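Slr1951 protein (PDB 3HX1) probably recognises phosphothreonine-containing peptides through its forkhead-associated (FHA) domain, although the role of this adenylate cyclase-like protein remains unknown. Local coordinates at residues V49-V57 with R69-S80; H94-I102 with S109-R117. All coordinates share one frame; numbering follows the deposited sequence.

How the contacts relate
Followed from the N terminus, the chain first builds strands 11-18 and 21-27, then strand 31-35, and reaches contact 1, where residues 49-57 and 69-80 close a hairpin around a loop that is partly unmodelled. Contact 2 follows in series, neither nested in the first nor crossing it: residues 94-102 and 109-117 close a shorter hairpin. Their centres lie about 18 Å apart, on opposite sides of the chain's centre. Strand 93-95 borders strand 68-72, with a probable hydrogen bond from Ile70 N to His94 O, and Ile96 packs on Leu56 and Ile70. Residues 94-102 thus pass from the mixed sheet of contact 1 to the antiparallel sheet of contact 2, joining both halves of the sandwich.

Contact 1. Residues V49-V57 with R69-S80; sequences VSRIHAVLV and RIIDGDEDGQSS
Val55 and Ile71 form the hydrogen-bonded pair at the heart of an antiparallel hairpin: Val55 N reaches Ile71 O at 3.0 Å and Ile71 N returns to Val55 O at 2.9 Å. Val57 and Arg69 pair in the same way. Beta-branched residues suit this extended backbone; Val55 CG2, set between its own backbone N and carbonyl carbon (chi1 -60°), is the branch that meets Ile71 CB on one face of the sheet. On the other, Leu56 CD2 packs 3.6 Å from Ile70 CB, filling the apolar interior.

Beyond the strands, Gly73 N donates to His53 O at 2.9 Å; the positive phi of Gly73 (98°) is easy only for a residue without a side chain. Ser50 and His53 fit the Ser-x-x-His signature of FHA domains; in relatives the loops around this motif form the phosphothreonine site. The His53 ring is locked at both nitrogens: Ser50 N lies in its plane, 3.2 Å from ND1, while NE2 bonds to Gly83 O. The CB of Ser80 sits over one ring face, 4.1 Å from the centroid, a CH-pi contact.

The solvent side is looser. A type I turn from Asp74 to Gly77 carries the exposed Glu75 and Asp76; Asp74 OD1 accepts from Gln78 N, just past the turn, at 2.9 Å, and only weakly from Asp76 N within it. One water donates to both Ile52 O and Gln78 O.

Strand 31-35 flanks strand 54-58, with His53 and Ala54 opposite Ile34 in a classic beta bulge; strand 93-95 borders the other hairpin arm, where Glu93 makes a salt bridge to Arg69, and Leu84 of strand 84-86 packs against Ile70.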
# COMPACT_ATOMS: atom_id res chain seq x y z
N VAL A 49 -6.90 -7.23 6.28
CA VAL A 49 -6.47 -6.97 4.92
C VAL A 49 -6.93 -8.09 3.99
O VAL A 49 -6.72 -9.27 4.27
CB VAL A 49 -4.94 -6.87 4.84
CG1 VAL A 49 -4.49 -6.86 3.38
CG2 VAL A 49 -4.49 -5.62 5.55
N SER A 50 -7.55 -7.72 2.89
CA SER A 50 -8.02 -8.71 1.93
C SER A 50 -6.84 -9.44 1.29
O SER A 50 -5.69 -8.97 1.36
CB SER A 50 -8.86 -8.04 0.84
OG SER A 50 -10.00 -7.41 1.39
N ARG A 51 -7.11 -10.58 0.66
CA ARG A 51 -6.06 -11.34 0.01
C ARG A 51 -5.28 -10.44 -0.92
O ARG A 51 -4.05 -10.49 -0.94
CB ARG A 51 -6.66 -12.53 -0.73
CG ARG A 51 -7.12 -13.57 0.28
CD ARG A 51 -7.78 -14.78 -0.34
NE ARG A 51 -8.02 -15.78 0.70
CZ ARG A 51 -8.69 -16.91 0.52
NH1 ARG A 51 -9.19 -17.19 -0.68
NH2 ARG A 51 -8.84 -17.75 1.53
N ILE A 52 -6.01 -9.62 -1.68
CA ILE A 52 -5.43 -8.64 -2.59
C ILE A 52 -6.25 -7.39 -2.29
O ILE A 52 -7.37 -7.24 -2.76
CB ILE A 52 -5.62 -9.02 -4.08
CG1 ILE A 52 -4.97 -10.37 -4.40
CG2 ILE A 52 -5.03 -7.92 -4.95
CD1 ILE A 52 -3.43 -10.35 -4.45
N HIS A 53 -5.66 -6.51 -1.49
CA HIS A 53 -6.33 -5.29 -1.04
C HIS A 53 -6.25 -4.08 -1.97
O HIS A 53 -7.16 -3.25 -2.01
CB HIS A 53 -5.76 -4.90 0.33
CG HIS A 53 -6.70 -4.08 1.16
ND1 HIS A 53 -7.48 -4.63 2.15
CD2 HIS A 53 -6.96 -2.75 1.15
CE1 HIS A 53 -8.19 -3.67 2.72
NE2 HIS A 53 -7.90 -2.52 2.13
N ALA A 54 -5.16 -3.95 -2.71
CA ALA A 54 -5.02 -2.82 -3.60
C ALA A 54 -3.92 -3.03 -4.62
O ALA A 54 -3.32 -4.10 -4.70
CB ALA A 54 -4.74 -1.58 -2.78
N VAL A 55 -3.66 -1.99 -5.42
CA VAL A 55 -2.60 -2.03 -6.42
C VAL A 55 -1.88 -0.69 -6.50
O VAL A 55 -2.45 0.36 -6.22
CB VAL A 55 -3.15 -2.38 -7.82
CG1 VAL A 55 -3.80 -3.74 -7.79
CG2 VAL A 55 -4.12 -1.31 -8.28
N LEU A 56 -0.61 -0.75 -6.89
CA LEU A 56 0.24 0.42 -7.04
C LEU A 56 0.72 0.46 -8.47
O LEU A 56 1.33 -0.49 -8.95
CB LEU A 56 1.46 0.31 -6.12
CG LEU A 56 1.23 0.43 -4.62
CD1 LEU A 56 2.52 0.11 -3.89
CD2 LEU A 56 0.75 1.83 -4.28
N VAL A 57 0.44 1.56 -9.16
CA VAL A 57 0.87 1.70 -10.53
C VAL A 57 1.71 2.97 -10.63
O VAL A 57 1.28 4.04 -10.20
CB VAL A 57 -0.33 1.80 -11.51
CG1 VAL A 57 -1.38 0.75 -11.17
CG2 VAL A 57 -0.95 3.18 -11.45
N ARG A 69 0.57 5.55 -7.84
CA ARG A 69 -0.82 5.83 -7.55
C ARG A 69 -1.34 4.53 -6.95
O ARG A 69 -0.98 3.44 -7.42
CB ARG A 69 -1.58 6.16 -8.83
CG ARG A 69 -3.09 6.06 -8.70
CD ARG A 69 -3.81 6.61 -9.92
NE ARG A 69 -3.70 8.07 -9.99
CZ ARG A 69 -4.54 8.85 -10.67
NH1 ARG A 69 -5.56 8.33 -11.33
NH2 ARG A 69 -4.37 10.17 -10.66
N ILE A 70 -2.16 4.62 -5.91
CA ILE A 70 -2.71 3.43 -5.28
C ILE A 70 -4.22 3.37 -5.50
O ILE A 70 -4.93 4.34 -5.25
CB ILE A 70 -2.42 3.39 -3.75
CG1 ILE A 70 -3.13 2.19 -3.12
CG2 ILE A 70 -2.87 4.70 -3.09
CD1 ILE A 70 -2.83 1.95 -1.66
N ILE A 71 -4.70 2.24 -5.99
CA ILE A 71 -6.12 2.06 -6.26
C ILE A 71 -6.63 0.97 -5.34
O ILE A 71 -5.95 -0.02 -5.10
CB ILE A 71 -6.34 1.65 -7.73
CG1 ILE A 71 -5.83 2.74 -8.67
CG2 ILE A 71 -7.81 1.41 -8.00
CD1 ILE A 71 -4.43 2.54 -9.17
N ASP A 72 -7.84 1.15 -4.80
CA ASP A 72 -8.42 0.16 -3.91
C ASP A 72 -8.98 -1.00 -4.71
O ASP A 72 -9.47 -0.80 -5.83
CB ASP A 72 -9.52 0.79 -3.05
CG ASP A 72 -10.19 -0.21 -2.11
OD1 ASP A 72 -9.50 -0.79 -1.24
OD2 ASP A 72 -11.41 -0.42 -2.25
N GLY A 73 -8.90 -2.20 -4.13
CA GLY A 73 -9.41 -3.40 -4.78
C GLY A 73 -8.37 -4.23 -5.50
O GLY A 73 -7.26 -3.75 -5.76
N ASP A 74 -8.71 -5.48 -5.83
CA ASP A 74 -7.76 -6.35 -6.53
C ASP A 74 -7.69 -6.03 -8.02
O ASP A 74 -8.30 -5.06 -8.48
CB ASP A 74 -8.09 -7.84 -6.34
CG ASP A 74 -9.54 -8.18 -6.63
OD1 ASP A 74 -10.11 -7.60 -7.58
OD2 ASP A 74 -10.10 -9.05 -5.92
N GLU A 75 -6.94 -6.83 -8.77
CA GLU A 75 -6.78 -6.61 -10.21
C GLU A 75 -8.09 -6.72 -10.99
O GLU A 75 -8.24 -6.11 -12.05
CB GLU A 75 -5.75 -7.59 -10.77
CG GLU A 75 -4.30 -7.21 -10.51
CD GLU A 75 -3.32 -8.25 -11.03
OE1 GLU A 75 -3.22 -9.33 -10.42
OE2 GLU A 75 -2.66 -7.98 -12.06
N ASP A 76 -9.03 -7.51 -10.49
CA ASP A 76 -10.32 -7.66 -11.14
C ASP A 76 -11.16 -6.42 -10.89
O ASP A 76 -12.21 -6.22 -11.51
CB ASP A 76 -11.07 -8.88 -10.60
CG ASP A 76 -11.18 -9.99 -11.63
OD1 ASP A 76 -10.14 -10.60 -11.94
OD2 ASP A 76 -12.30 -10.23 -12.12
N GLY A 77 -10.70 -5.58 -9.96
CA GLY A 77 -11.42 -4.37 -9.64
C GLY A 77 -12.36 -4.56 -8.48
O GLY A 77 -13.19 -3.70 -8.20
N GLN A 78 -12.24 -5.70 -7.81
CA GLN A 78 -13.10 -5.95 -6.65
C GLN A 78 -12.43 -5.39 -5.41
O GLN A 78 -11.28 -5.73 -5.09
CB GLN A 78 -13.38 -7.44 -6.47
CG GLN A 78 -14.26 -7.72 -5.25
CD GLN A 78 -15.16 -8.94 -5.44
OE1 GLN A 78 -14.68 -10.03 -5.74
NE2 GLN A 78 -16.46 -8.75 -5.25
N SER A 79 -13.15 -4.53 -4.71
CA SER A 79 -12.63 -3.91 -3.51
C SER A 79 -12.96 -4.69 -2.24
O SER A 79 -13.73 -5.64 -2.26
CB SER A 79 -13.16 -2.48 -3.41
OG SER A 79 -14.51 -2.40 -3.83
N SER A 80 -12.34 -4.26 -1.15
CA SER A 80 -12.52 -4.87 0.17
C SER A 80 -13.58 -4.09 0.92
O SER A 80 -14.21 -3.19 0.35
CB SER A 80 -11.19 -4.78 0.92
OG SER A 80 -10.52 -3.56 0.61
O HOH W 1 -10.10 -6.26 -2.78

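Contact 2. Residues H94-I102 with S109-R117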
# COMPACT_ATOMS: atom_id res chain seq x y z
N HIS A 94 -5.28 7.29 -5.02
CA HIS A 94 -4.57 8.43 -4.47
C HIS A 94 -3.14 8.44 -4.99
O HIS A 94 -2.48 7.40 -5.01
CB HIS A 94 -4.57 8.30 -2.95
CG HIS A 94 -3.82 9.38 -2.23
ND1 HIS A 94 -4.39 10.60 -1.91
CD2 HIS A 94 -2.57 9.40 -1.70
CE1 HIS A 94 -3.52 11.31 -1.22
NE2 HIS A 94 -2.41 10.61 -1.07
N ILE A 95 -2.68 9.59 -5.45
CA ILE A 95 -1.30 9.70 -5.92
C ILE A 95 -0.48 9.88 -4.66
O ILE A 95 -0.50 10.95 -4.03
CB ILE A 95 -1.11 10.90 -6.88
CG1 ILE A 95 -1.93 10.65 -8.15
CG2 ILE A 95 0.37 11.08 -7.21
CD1 ILE A 95 -1.65 11.63 -9.28
N ILE A 96 0.23 8.82 -4.28
CA ILE A 96 1.03 8.80 -3.07
C ILE A 96 2.15 9.83 -2.98
O ILE A 96 3.10 9.82 -3.77
CB ILE A 96 1.64 7.42 -2.85
CG1 ILE A 96 0.57 6.35 -3.10
CG2 ILE A 96 2.16 7.30 -1.42
CD1 ILE A 96 1.07 4.94 -2.92
N GLN A 97 2.01 10.71 -1.99
CA GLN A 97 2.97 11.77 -1.72
C GLN A 97 3.88 11.33 -0.56
O GLN A 97 3.43 10.66 0.37
CB GLN A 97 2.24 13.04 -1.32
CG GLN A 97 1.14 13.47 -2.28
CD GLN A 97 1.65 13.76 -3.68
OE1 GLN A 97 2.71 14.37 -3.85
NE2 GLN A 97 0.90 13.32 -4.69
N THR A 98 5.15 11.71 -0.61
CA THR A 98 6.08 11.33 0.45
C THR A 98 5.61 11.88 1.79
O THR A 98 5.45 13.09 1.96
CB THR A 98 7.51 11.84 0.16
OG1 THR A 98 8.40 11.36 1.16
CG2 THR A 98 7.54 13.36 0.15
N GLY A 99 5.38 10.97 2.73
CA GLY A 99 4.94 11.37 4.05
C GLY A 99 3.53 10.89 4.32
O GLY A 99 3.00 11.05 5.42
N ASP A 100 2.91 10.29 3.30
CA ASP A 100 1.55 9.77 3.44
C ASP A 100 1.48 8.46 4.21
O ASP A 100 2.36 7.61 4.10
CB ASP A 100 0.91 9.55 2.06
CG ASP A 100 0.49 10.83 1.40
OD1 ASP A 100 0.14 11.79 2.13
OD2 ASP A 100 0.49 10.87 0.15
N GLU A 101 0.42 8.31 5.00
CA GLU A 101 0.21 7.09 5.76
C GLU A 101 -1.13 6.51 5.36
O GLU A 101 -2.18 7.04 5.74
CB GLU A 101 0.19 7.36 7.26
CG GLU A 101 -0.18 6.12 8.06
CD GLU A 101 -0.74 6.45 9.43
OE1 GLU A 101 -1.73 7.22 9.50
OE2 GLU A 101 -0.20 5.93 10.44
N ILE A 102 -1.11 5.44 4.58
CA ILE A 102 -2.35 4.83 4.16
C ILE A 102 -2.79 3.78 5.16
O ILE A 102 -2.28 2.66 5.17
CB ILE A 102 -2.24 4.18 2.77
CG1 ILE A 102 -1.96 5.24 1.71
CG2 ILE A 102 -3.53 3.46 2.43
CD1 ILE A 102 -0.54 5.27 1.22
N SER A 109 -0.95 -0.37 8.25
CA SER A 109 -0.75 0.80 7.39
C SER A 109 0.61 0.85 6.69
O SER A 109 1.56 0.22 7.14
CB SER A 109 -0.83 2.02 8.29
OG SER A 109 0.36 2.10 9.08
N VAL A 110 0.69 1.62 5.60
CA VAL A 110 1.94 1.78 4.87
C VAL A 110 2.27 3.26 4.69
O VAL A 110 1.42 4.05 4.26
CB VAL A 110 1.91 1.13 3.46
CG1 VAL A 110 1.63 -0.36 3.57
CG2 VAL A 110 0.88 1.82 2.58
N ARG A 111 3.49 3.63 5.06
CA ARG A 111 3.93 5.00 4.90
C ARG A 111 4.81 5.02 3.68
O ARG A 111 5.50 4.04 3.39
CB ARG A 111 4.73 5.47 6.11
CG ARG A 111 3.90 5.76 7.35
CD ARG A 111 4.64 6.72 8.28
NE ARG A 111 4.96 7.98 7.63
CZ ARG A 111 6.20 8.38 7.33
NH1 ARG A 111 7.23 7.60 7.62
NH2 ARG A 111 6.40 9.55 6.73
N TYR A 112 4.78 6.13 2.95
CA TYR A 112 5.61 6.27 1.76
C TYR A 112 6.65 7.35 1.98
O TYR A 112 6.40 8.32 2.69
CB TYR A 112 4.76 6.61 0.54
CG TYR A 112 5.59 6.98 -0.68
CD1 TYR A 112 5.88 8.31 -0.96
CD2 TYR A 112 6.09 5.99 -1.54
CE1 TYR A 112 6.64 8.67 -2.06
CE2 TYR A 112 6.87 6.35 -2.65
CZ TYR A 112 7.13 7.70 -2.91
OH TYR A 112 7.85 8.09 -4.01
N GLU A 113 7.81 7.17 1.37
CA GLU A 113 8.88 8.14 1.50
C GLU A 113 9.75 8.18 0.25
O GLU A 113 10.03 7.16 -0.36
CB GLU A 113 9.76 7.82 2.72
CG GLU A 113 9.23 8.40 4.03
CD GLU A 113 10.13 8.06 5.21
OE1 GLU A 113 11.36 8.22 5.08
OE2 GLU A 113 9.60 7.66 6.26
N TYR A 114 10.15 9.38 -0.14
CA TYR A 114 11.01 9.55 -1.30
C TYR A 114 12.36 9.95 -0.71
O TYR A 114 12.70 11.13 -0.63
CB TYR A 114 10.48 10.64 -2.22
CG TYR A 114 11.11 10.59 -3.59
CD1 TYR A 114 11.37 9.37 -4.22
CD2 TYR A 114 11.44 11.76 -4.27
CE1 TYR A 114 11.95 9.31 -5.47
CE2 TYR A 114 12.01 11.71 -5.53
CZ TYR A 114 12.27 10.49 -6.12
OH TYR A 114 12.88 10.43 -7.35
N ARG A 115 13.10 8.93 -0.29
CA ARG A 115 14.40 9.08 0.35
C ARG A 115 15.56 9.33 -0.62
O ARG A 115 15.59 8.78 -1.72
CB ARG A 115 14.68 7.83 1.17
CG ARG A 115 15.78 7.95 2.18
CD ARG A 115 15.73 6.73 3.06
NE ARG A 115 14.40 6.56 3.64
CZ ARG A 115 13.95 5.43 4.17
NH1 ARG A 115 14.73 4.35 4.19
NH2 ARG A 115 12.74 5.37 4.71
N ARG A 116 16.52 10.13 -0.16
CA ARG A 116 17.69 10.52 -0.95
C ARG A 116 18.92 9.61 -0.84
O ARG A 116 19.39 9.11 -1.86
CB ARG A 116 18.07 11.96 -0.60
CG ARG A 116 19.29 12.50 -1.33
CD ARG A 116 19.35 14.02 -1.29
NE ARG A 116 18.24 14.63 -2.01
CZ ARG A 116 18.30 15.81 -2.63
NH1 ARG A 116 19.42 16.51 -2.60
NH2 ARG A 116 17.24 16.28 -3.27
N ARG A 117 19.43 9.42 0.37
CA ARG A 117 20.62 8.58 0.64
C ARG A 117 21.93 9.15 0.09
O ARG A 117 22.97 8.97 0.77
CB ARG A 117 20.42 7.15 0.10
CG ARG A 117 20.83 6.92 -1.35
CD ARG A 117 20.01 5.80 -1.97
NE ARG A 117 20.24 5.67 -3.40
CZ ARG A 117 21.02 4.75 -3.96
NH1 ARG A 117 21.66 3.87 -3.21
NH2 ARG A 117 21.16 4.72 -5.27
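The beta hairpin of strands 101-103 and 109-115, part of the antiparallel sheet of the FHA beta sandwich, is entered through a type II turn that packs on its second strand. Ile102 and Val110 are the hydrogen-bonded pair, Ile102 N donating to Val110 O at 2.9 Å, and their branched side chains meet on the buried face. Next to them Tyr112 N reaches Asp100 O, and Gly99 N then donates to Tyr112 O at 2.8 Å, fastening the turn to the strand.

Gly99, with phi 113°, fits the third position of the turn, where a side chain would strain the backbone. Asp100 braces the turn through one oxygen: OD2 accepts from Gln97 N at 2.6 Å and from His94 NE2 at 3.2 Å, the donors arriving from opposite faces of the carboxylate. Sharing two N-H groups probably stabilises its negative charge.

Tyr112 bridges the turn and the core. With CG swung opposite the backbone N (chi1 171°), its ring presents an edge to Thr98, CD1 lying 3.3 Å from Thr98 CA, while the CG2 branch of Ile96 packs against Tyr112 CB and the CG end of the ring, meeting the ring obliquely. The phenol oxygen extends to His12 ND1 on neighbouring strand 11-18.

Thr98 suits the turn's flank because its hydroxyl stands in for a strand partner: OG1 accepts from Tyr114 N at 2.9 Å. On the more solvent-accessible face Glu113 links two arginines, OE1 to Arg115 NH2 and OE2, through its anti lone pair, to Arg111 NH1 at 2.7 Å.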